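Local atomic coordinates of RE68036p (Drosophila melanogaster, PDB entry 1SQH), a protein that is of unknown function but has acetyltransferase-like domains and may transfer acyl groups to glycine. Residues Ala224-Leu234 with Leu251-Glu259; Ser84-Ser92 with Lys194-Leu202. All blocks are in the same frame, centred on the assembly; numbering follows the deposited sequence.

In the fold
The two contacts show how the chemistry of an interface follows its place in a fold. Contact 1 is buried and mainly apolar, held by side-chain packing: a strand of the four-stranded antiparallel sheet and the start of the next strand lie against helix 248-263. Contact 2 is a surface contact, most of its touching residues partly exposed, and is led by polar groups, with a hairpin turn of the larger mixed sheet meeting the start of helix 199-208, which runs on toward the smaller sheet. They hold different elements and their centres lie about 20 Å apart, yet their edges meet where Asp230 packs on Tyr201 and Phe227 on Leu202. One contact covers a sheet; the other links the two sheet regions.

Contact 1 of 2, residues Ala224-Leu234 with Leu251-Glu259; sequences AWIFQNDFSGL and LLAAAMSRE
Leu252 lies against Ile226 with its side chain running past in the opposite direction: the two CB atoms are 3.8 Å apart, and Leu252 CD2 reaches Ala224 CB at 4.1 Å. One residue on, Ala253 offers its CB to Leu234 CD2 at 4.0 Å. Met256, a selenomethionine, comes next on this face of the helix. With CG anti to the backbone N (chi1 -172°), that carbon fits between two methyls, 3.6 Å from Ile226 CD1 and 3.6 Å from Leu234 CD1, before the chain bends and carries SE away. Ser257 then closes the row; its OG donates to Ala253 O at 2.7 Å, on the opposite face of that carbonyl from Ser257 N, and also bonds Tyr288, so this buried hydroxyl is satisfied while Leu234 CD2 packs on it. Cutting Leu234 back to an alanine is likely to open a gap beside Met256 CG and Ala253 CB, giving the selenomethionine more room to turn. This is the sheet-helix packing of an acetyltransferase-like fold: strand 222-228 is flanked by strands 211-216 and 234-239, its residues 224-228 run at 30° to residues 251-259 of the helix, and Ala253 and Ala254 also touch helix 277-286.

Contact 2 of 2, residues Ser84-Ser92 with Lys194-Leu202; sequences SLHRDIVQS and KGEGSLTYL
Asp88, in the turn of the beta-hairpin formed by strands 82-87 and 91-96, grips Ser198, the N-cap of helix 199-208. The aspartate holds CG anti to its own nitrogen (chi1 -171°), which carries the carboxylate out to the capping residue, where both oxygens are used. Ser198 OG donates to the syn lone pair of Asp88 OD1 at 2.7 Å, whereas Ser198 N donates a second hydrogen bond to Asp88 OD2 at 3.1 Å, from above the carboxylate plane. The serine torsion, 76°, sets OG between its backbone N and carbonyl carbon; from there the hydroxyl also accepts from Tyr201 N at 2.9 Å, the capping bond proper. Bonded to both the OG and the N of Ser198, the carboxylate is likely to hold the capping hydroxyl in position, and the start of the helix would be expected to favour its negative charge. The Tyr201 side chain crosses that of Asp88 at about a right angle, with CB 3.0 Å from Asp88 OD2 and ring and carboxylate planes 73° apart. Beside this polar grip, Ile89 extends over the loop before the helix, its CG1 packing on Ser198 CB and its CD1 reaching Gly195 O. The Glu196 carboxylate forms a salt bridge with Arg150. The Glu196 carbonyl is tied to the hairpin through one water, which accepts from Ile89 N at 2.6 Å and donates to Glu196 O at 3.0 Å.

Contact 1 of 2, residues Ala224-Leu234 with Leu251-Glu259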
loop_
_atom_site.group_PDB
_atom_site.type_symbol
_atom_site.label_atom_id
_atom_site.label_comp_id
_atom_site.label_asym_id
_atom_site.label_seq_id
_atom_site.Cartn_x
_atom_site.Cartn_y
_atom_site.Cartn_z
ATOM N N ALA A 224 -1.159 -12.560 -17.078
ATOM C CA ALA A 224 -0.295 -12.141 -15.972
ATOM C C ALA A 224 -0.348 -10.618 -15.865
ATOM O O ALA A 224 -0.519 -9.929 -16.873
ATOM C CB ALA A 224 1.144 -12.607 -16.219
ATOM N N TRP A 225 -0.194 -10.088 -14.657
ATOM C CA TRP A 225 -0.269 -8.641 -14.475
ATOM C C TRP A 225 0.467 -8.140 -13.230
ATOM O O TRP A 225 0.799 -8.912 -12.331
ATOM C CB TRP A 225 -1.745 -8.223 -14.415
ATOM C CG TRP A 225 -2.520 -9.033 -13.421
ATOM C CD1 TRP A 225 -2.568 -8.843 -12.069
ATOM C CD2 TRP A 225 -3.246 -10.239 -13.681
ATOM N NE1 TRP A 225 -3.272 -9.862 -11.468
ATOM C CE2 TRP A 225 -3.698 -10.733 -12.435
ATOM C CE3 TRP A 225 -3.552 -10.955 -14.846
ATOM C CZ2 TRP A 225 -4.441 -11.915 -12.323
ATOM C CZ3 TRP A 225 -4.290 -12.133 -14.735
ATOM C CH2 TRP A 225 -4.725 -12.599 -13.479
ATOM N N ILE A 226 0.709 -6.834 -13.191
ATOM C CA ILE A 226 1.399 -6.205 -12.076
ATOM C C ILE A 226 0.857 -4.774 -11.974
ATOM O O ILE A 226 0.562 -4.138 -12.986
ATOM C CB ILE A 226 2.940 -6.230 -12.317
ATOM C CG1 ILE A 226 3.698 -6.070 -10.995
ATOM C CG2 ILE A 226 3.341 -5.135 -13.296
ATOM C CD1 ILE A 226 3.793 -4.659 -10.524
ATOM N N PHE A 227 0.703 -4.282 -10.749
ATOM C CA PHE A 227 0.168 -2.938 -10.520
ATOM C C PHE A 227 1.153 -2.044 -9.793
ATOM O O PHE A 227 2.140 -2.523 -9.228
ATOM C CB PHE A 227 -1.059 -2.983 -9.606
ATOM C CG PHE A 227 -2.324 -3.383 -10.274
ATOM C CD1 PHE A 227 -2.621 -4.726 -10.494
ATOM C CD2 PHE A 227 -3.261 -2.410 -10.629
ATOM C CE1 PHE A 227 -3.841 -5.100 -11.056
ATOM C CE2 PHE A 227 -4.486 -2.766 -11.196
ATOM C CZ PHE A 227 -4.781 -4.113 -11.408
ATOM N N GLN A 228 0.869 -0.740 -9.801
ATOM C CA GLN A 228 1.662 0.195 -9.017
ATOM C C GLN A 228 0.790 0.167 -7.762
ATOM O O GLN A 228 -0.429 0.075 -7.881
ATOM C CB GLN A 228 1.648 1.605 -9.610
ATOM C CG GLN A 228 2.524 2.573 -8.807
ATOM C CD GLN A 228 2.745 3.896 -9.512
ATOM O OE1 GLN A 228 3.706 4.612 -9.221
ATOM N NE2 GLN A 228 1.855 4.233 -10.431
ATOM N N ASN A 229 1.372 0.246 -6.571
ATOM C CA ASN A 229 0.545 0.163 -5.366
ATOM C C ASN A 229 0.336 1.463 -4.597
ATOM O O ASN A 229 0.678 2.546 -5.080
ATOM C CB ASN A 229 1.099 -0.923 -4.432
ATOM C CG ASN A 229 2.401 -0.529 -3.776
ATOM O OD1 ASN A 229 2.950 0.543 -4.032
ATOM N ND2 ASN A 229 2.904 -1.399 -2.910
ATOM N N ASP A 230 -0.231 1.358 -3.395
ATOM C CA ASP A 230 -0.499 2.543 -2.594
ATOM C C ASP A 230 0.735 3.125 -1.900
ATOM O O ASP A 230 0.627 3.981 -1.016
ATOM C CB ASP A 230 -1.635 2.276 -1.588
ATOM C CG ASP A 230 -1.492 0.939 -0.852
ATOM O OD1 ASP A 230 -0.604 0.126 -1.196
ATOM O OD2 ASP A 230 -2.296 0.699 0.080
ATOM N N PHE A 231 1.907 2.659 -2.319
ATOM C CA PHE A 231 3.178 3.156 -1.803
ATOM C C PHE A 231 4.002 3.562 -3.031
ATOM O O PHE A 231 5.213 3.791 -2.940
ATOM C CB PHE A 231 3.934 2.076 -1.014
ATOM C CG PHE A 231 3.376 1.821 0.361
ATOM C CD1 PHE A 231 2.341 0.907 0.551
ATOM C CD2 PHE A 231 3.881 2.513 1.467
ATOM C CE1 PHE A 231 1.805 0.679 1.827
ATOM C CE2 PHE A 231 3.360 2.304 2.748
ATOM C CZ PHE A 231 2.317 1.379 2.934
ATOM N N SER A 232 3.314 3.643 -4.172
ATOM C CA SER A 232 3.910 4.007 -5.460
ATOM C C SER A 232 4.931 2.987 -5.917
ATOM O O SER A 232 5.703 3.236 -6.849
ATOM C CB SER A 232 4.559 5.392 -5.392
ATOM O OG SER A 232 3.573 6.387 -5.208
ATOM N N GLY A 233 4.921 1.833 -5.253
ATOM C CA GLY A 233 5.827 0.750 -5.585
ATOM C C GLY A 233 5.095 -0.347 -6.338
ATOM O O GLY A 233 4.093 -0.087 -6.998
ATOM N N LEU A 234 5.581 -1.578 -6.226
ATOM C CA LEU A 234 4.975 -2.716 -6.921
ATOM C C LEU A 234 3.963 -3.450 -6.067
ATOM O O LEU A 234 4.133 -3.561 -4.854
ATOM C CB LEU A 234 6.047 -3.725 -7.353
ATOM C CG LEU A 234 6.816 -3.589 -8.670
ATOM C CD1 LEU A 234 7.221 -2.151 -8.917
ATOM C CD2 LEU A 234 8.036 -4.511 -8.620
ATOM N N LEU A 251 9.698 -10.701 -15.260
ATOM C CA LEU A 251 9.638 -9.706 -16.323
ATOM C C LEU A 251 8.734 -8.550 -15.896
ATOM O O LEU A 251 9.106 -7.381 -16.029
ATOM C CB LEU A 251 9.124 -10.345 -17.624
ATOM C CG LEU A 251 9.240 -9.477 -18.881
ATOM C CD1 LEU A 251 9.327 -10.359 -20.109
ATOM C CD2 LEU A 251 8.061 -8.539 -18.972
ATOM N N LEU A 252 7.552 -8.871 -15.376
ATOM C CA LEU A 252 6.635 -7.824 -14.932
ATOM C C LEU A 252 7.319 -6.949 -13.896
ATOM O O LEU A 252 7.377 -5.724 -14.040
ATOM C CB LEU A 252 5.350 -8.412 -14.321
ATOM C CG LEU A 252 4.130 -8.729 -15.210
ATOM C CD1 LEU A 252 3.897 -7.595 -16.204
ATOM C CD2 LEU A 252 4.344 -10.007 -15.948
ATOM N N ALA A 253 7.863 -7.573 -12.857
ATOM C CA ALA A 253 8.519 -6.808 -11.804
ATOM C C ALA A 253 9.635 -5.901 -12.312
ATOM O O ALA A 253 9.782 -4.768 -11.849
ATOM C CB ALA A 253 9.055 -7.747 -10.716
ATOM N N ALA A 254 10.433 -6.390 -13.249
ATOM C CA ALA A 254 11.527 -5.571 -13.766
ATOM C C ALA A 254 10.966 -4.389 -14.553
ATOM O O ALA A 254 11.344 -3.235 -14.318
ATOM C CB ALA A 254 12.457 -6.418 -14.645
ATOM N N ALA A 255 10.035 -4.675 -15.464
ATOM C CA ALA A 255 9.435 -3.639 -16.295
ATOM C C ALA A 255 8.738 -2.562 -15.464
ATOM O O ALA A 255 8.986 -1.362 -15.651
ATOM C CB ALA A 255 8.456 -4.261 -17.274
HETATM N N MSE A 256 7.866 -2.976 -14.549
HETATM C CA MSE A 256 7.180 -1.997 -13.715
HETATM C C MSE A 256 8.177 -1.141 -12.907
HETATM O O MSE A 256 7.994 0.070 -12.781
HETATM C CB MSE A 256 6.207 -2.694 -12.766
HETATM C CG MSE A 256 5.325 -1.735 -12.001
HETATM SE SE MSE A 256 3.917 -1.002 -13.132
HETATM C CE MSE A 256 4.868 0.535 -13.789
ATOM N N SER A 257 9.224 -1.765 -12.360
ATOM C CA SER A 257 10.227 -1.031 -11.575
ATOM C C SER A 257 10.854 0.077 -12.429
ATOM O O SER A 257 10.967 1.238 -11.996
ATOM C CB SER A 257 11.319 -1.981 -11.067
ATOM O OG SER A 257 10.804 -2.909 -10.124
ATOM N N ARG A 258 11.260 -0.290 -13.641
ATOM C CA ARG A 258 11.845 0.666 -14.575
ATOM C C ARG A 258 10.846 1.759 -14.934
ATOM O O ARG A 258 11.155 2.940 -14.824
ATOM C CB ARG A 258 12.268 -0.034 -15.863
ATOM C CG ARG A 258 13.648 -0.631 -15.835
ATOM C CD ARG A 258 14.646 0.284 -16.522
ATOM N NE ARG A 258 14.218 0.671 -17.866
ATOM C CZ ARG A 258 15.051 0.841 -18.887
ATOM N NH1 ARG A 258 16.354 0.644 -18.721
ATOM N NH2 ARG A 258 14.590 1.248 -20.058
ATOM N N GLU A 259 9.648 1.358 -15.355
ATOM C CA GLU A 259 8.634 2.329 -15.761
ATOM C C GLU A 259 8.327 3.342 -14.674
ATOM O O GLU A 259 8.243 4.539 -14.948
ATOM C CB GLU A 259 7.328 1.643 -16.205
ATOM C CG GLU A 259 6.250 2.646 -16.663
ATOM C CD GLU A 259 4.990 1.998 -17.244
ATOM O OE1 GLU A 259 3.957 2.693 -17.327
ATOM O OE2 GLU A 259 5.021 0.809 -17.630
#

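Contact 2 of 2, residues Ser84-Ser92 with Lys194-Leu202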
loop_
_atom_site.group_PDB
_atom_site.type_symbol
_atom_site.label_atom_id
_atom_site.label_comp_id
_atom_site.label_asym_id
_atom_site.label_seq_id
_atom_site.Cartn_x
_atom_site.Cartn_y
_atom_site.Cartn_z
ATOM N N SER A 84 -3.924 7.612 10.012
ATOM C CA SER A 84 -4.679 7.820 8.785
ATOM C C SER A 84 -5.829 6.820 8.743
ATOM O O SER A 84 -5.731 5.710 9.286
ATOM C CB SER A 84 -3.784 7.637 7.560
ATOM O OG SER A 84 -3.109 6.400 7.620
ATOM N N LEU A 85 -6.925 7.236 8.119
ATOM C CA LEU A 85 -8.097 6.394 7.976
ATOM C C LEU A 85 -8.431 6.306 6.494
ATOM O O LEU A 85 -8.524 7.334 5.811
ATOM C CB LEU A 85 -9.268 6.984 8.762
ATOM C CG LEU A 85 -9.140 6.933 10.293
ATOM C CD1 LEU A 85 -10.384 7.569 10.927
ATOM C CD2 LEU A 85 -8.997 5.497 10.755
ATOM N N HIS A 86 -8.577 5.072 6.015
ATOM C CA HIS A 86 -8.881 4.766 4.616
ATOM C C HIS A 86 -10.158 3.934 4.493
ATOM O O HIS A 86 -10.478 3.117 5.363
ATOM C CB HIS A 86 -7.690 4.017 3.990
ATOM C CG HIS A 86 -7.947 3.483 2.610
ATOM N ND1 HIS A 86 -8.555 2.263 2.385
ATOM C CD2 HIS A 86 -7.655 3.988 1.387
ATOM C CE1 HIS A 86 -8.621 2.043 1.083
ATOM N NE2 HIS A 86 -8.082 3.074 0.455
ATOM N N ARG A 87 -10.887 4.134 3.403
ATOM C CA ARG A 87 -12.124 3.402 3.195
ATOM C C ARG A 87 -12.246 2.758 1.814
ATOM O O ARG A 87 -11.972 3.395 0.792
ATOM C CB ARG A 87 -13.317 4.339 3.410
ATOM C CG ARG A 87 -14.677 3.647 3.380
ATOM C CD ARG A 87 -15.370 3.822 4.722
ATOM N NE ARG A 87 -15.363 2.618 5.545
ATOM C CZ ARG A 87 -15.312 2.633 6.875
ATOM N NH1 ARG A 87 -15.249 3.788 7.527
ATOM N NH2 ARG A 87 -15.342 1.499 7.562
ATOM N N ASP A 88 -12.639 1.489 1.806
ATOM C CA ASP A 88 -12.889 0.741 0.579
ATOM C C ASP A 88 -13.989 -0.269 0.929
ATOM O O ASP A 88 -15.172 0.042 0.827
ATOM C CB ASP A 88 -11.636 0.017 0.081
ATOM C CG ASP A 88 -11.839 -0.580 -1.302
ATOM O OD1 ASP A 88 -12.976 -0.474 -1.806
ATOM O OD2 ASP A 88 -10.888 -1.146 -1.886
ATOM N N ILE A 89 -13.604 -1.473 1.340
ATOM C CA ILE A 89 -14.588 -2.469 1.752
ATOM C C ILE A 89 -14.748 -2.279 3.256
ATOM O O ILE A 89 -15.864 -2.175 3.766
ATOM C CB ILE A 89 -14.113 -3.902 1.495
ATOM C CG1 ILE A 89 -14.069 -4.179 -0.010
ATOM C CG2 ILE A 89 -15.059 -4.890 2.178
ATOM C CD1 ILE A 89 -13.685 -5.614 -0.338
ATOM N N VAL A 90 -13.616 -2.237 3.955
ATOM C CA VAL A 90 -13.599 -2.014 5.398
ATOM C C VAL A 90 -12.777 -0.747 5.654
ATOM O O VAL A 90 -12.446 -0.011 4.721
ATOM C CB VAL A 90 -12.931 -3.179 6.156
ATOM C CG1 VAL A 90 -13.670 -4.468 5.879
ATOM C CG2 VAL A 90 -11.472 -3.302 5.746
ATOM N N GLN A 91 -12.463 -0.488 6.919
ATOM C CA GLN A 91 -11.664 0.676 7.273
ATOM C C GLN A 91 -10.228 0.194 7.463
ATOM O O GLN A 91 -9.985 -0.837 8.099
ATOM C CB GLN A 91 -12.179 1.319 8.577
ATOM C CG GLN A 91 -11.384 2.558 9.029
ATOM C CD GLN A 91 -11.717 3.004 10.453
ATOM O OE1 GLN A 91 -11.492 2.268 11.424
ATOM N NE2 GLN A 91 -12.248 4.218 10.583
ATOM N N SER A 92 -9.284 0.927 6.889
ATOM C CA SER A 92 -7.877 0.580 7.023
ATOM C C SER A 92 -7.210 1.694 7.812
ATOM O O SER A 92 -7.434 2.876 7.537
ATOM C CB SER A 92 -7.228 0.442 5.648
ATOM O OG SER A 92 -7.753 -0.679 4.960
ATOM N N LYS A 194 -9.972 -12.270 -1.244
ATOM C CA LYS A 194 -10.403 -10.944 -1.671
ATOM C C LYS A 194 -11.453 -10.344 -0.734
ATOM O O LYS A 194 -12.647 -10.577 -0.900
ATOM C CB LYS A 194 -10.971 -11.054 -3.086
ATOM C CG LYS A 194 -11.925 -12.233 -3.234
ATOM C CD LYS A 194 -11.952 -12.781 -4.650
ATOM C CE LYS A 194 -12.595 -14.169 -4.686
ATOM N NZ LYS A 194 -12.500 -14.807 -6.031
ATOM N N GLY A 195 -10.994 -9.572 0.247
ATOM C CA GLY A 195 -11.898 -8.943 1.192
ATOM C C GLY A 195 -11.308 -7.640 1.702
ATOM O O GLY A 195 -11.912 -6.952 2.521
ATOM N N GLU A 196 -10.123 -7.302 1.205
ATOM C CA GLU A 196 -9.426 -6.084 1.607
ATOM C C GLU A 196 -9.423 -5.071 0.471
ATOM O O GLU A 196 -9.349 -3.867 0.702
ATOM C CB GLU A 196 -7.983 -6.407 2.013
ATOM C CG GLU A 196 -7.847 -7.204 3.309
ATOM C CD GLU A 196 -6.409 -7.613 3.590
ATOM O OE1 GLU A 196 -5.494 -7.006 2.997
ATOM O OE2 GLU A 196 -6.188 -8.534 4.407
ATOM N N GLY A 197 -9.496 -5.574 -0.755
ATOM C CA GLY A 197 -9.508 -4.711 -1.923
ATOM C C GLY A 197 -10.745 -4.999 -2.751
ATOM O O GLY A 197 -11.087 -6.159 -2.973
ATOM N N SER A 198 -11.414 -3.948 -3.216
ATOM C CA SER A 198 -12.633 -4.106 -4.007
ATOM C C SER A 198 -12.383 -3.988 -5.503
ATOM O O SER A 198 -11.341 -3.483 -5.935
ATOM C CB SER A 198 -13.649 -3.041 -3.619
ATOM O OG SER A 198 -13.277 -1.796 -4.186
ATOM N N LEU A 199 -13.365 -4.432 -6.285
ATOM C CA LEU A 199 -13.286 -4.380 -7.742
ATOM C C LEU A 199 -13.141 -2.922 -8.171
ATOM O O LEU A 199 -12.338 -2.595 -9.052
ATOM C CB LEU A 199 -14.562 -4.955 -8.357
ATOM C CG LEU A 199 -14.548 -5.582 -9.752
ATOM C CD1 LEU A 199 -15.989 -5.751 -10.197
ATOM C CD2 LEU A 199 -13.779 -4.730 -10.744
ATOM N N THR A 200 -13.924 -2.051 -7.539
ATOM C CA THR A 200 -13.896 -0.636 -7.862
ATOM C C THR A 200 -12.568 0.016 -7.467
ATOM O O THR A 200 -12.141 0.982 -8.102
ATOM C CB THR A 200 -15.114 0.107 -7.241
ATOM O OG1 THR A 200 -14.805 1.499 -7.081
ATOM C CG2 THR A 200 -15.513 -0.512 -5.912
ATOM N N TYR A 201 -11.906 -0.518 -6.440
ATOM C CA TYR A 201 -10.595 -0.005 -6.038
ATOM C C TYR A 201 -9.658 -0.314 -7.197
ATOM O O TYR A 201 -8.953 0.567 -7.687
ATOM C CB TYR A 201 -10.088 -0.712 -4.775
ATOM C CG TYR A 201 -8.624 -0.449 -4.440
ATOM C CD1 TYR A 201 -8.078 0.831 -4.539
ATOM C CD2 TYR A 201 -7.801 -1.472 -3.961
ATOM C CE1 TYR A 201 -6.750 1.088 -4.163
ATOM C CE2 TYR A 201 -6.473 -1.227 -3.580
ATOM C CZ TYR A 201 -5.958 0.054 -3.682
ATOM O OH TYR A 201 -4.663 0.314 -3.284
ATOM N N LEU A 202 -9.668 -1.570 -7.644
ATOM C CA LEU A 202 -8.813 -1.969 -8.759
ATOM C C LEU A 202 -9.077 -1.110 -10.005
ATOM O O LEU A 202 -8.145 -0.736 -10.723
ATOM C CB LEU A 202 -9.007 -3.456 -9.074
ATOM C CG LEU A 202 -8.028 -4.438 -8.404
ATOM C CD1 LEU A 202 -7.930 -4.149 -6.929
ATOM C CD2 LEU A 202 -8.489 -5.873 -8.624
HETATM O O HOH W 1 -11.329 -2.241 2.241
#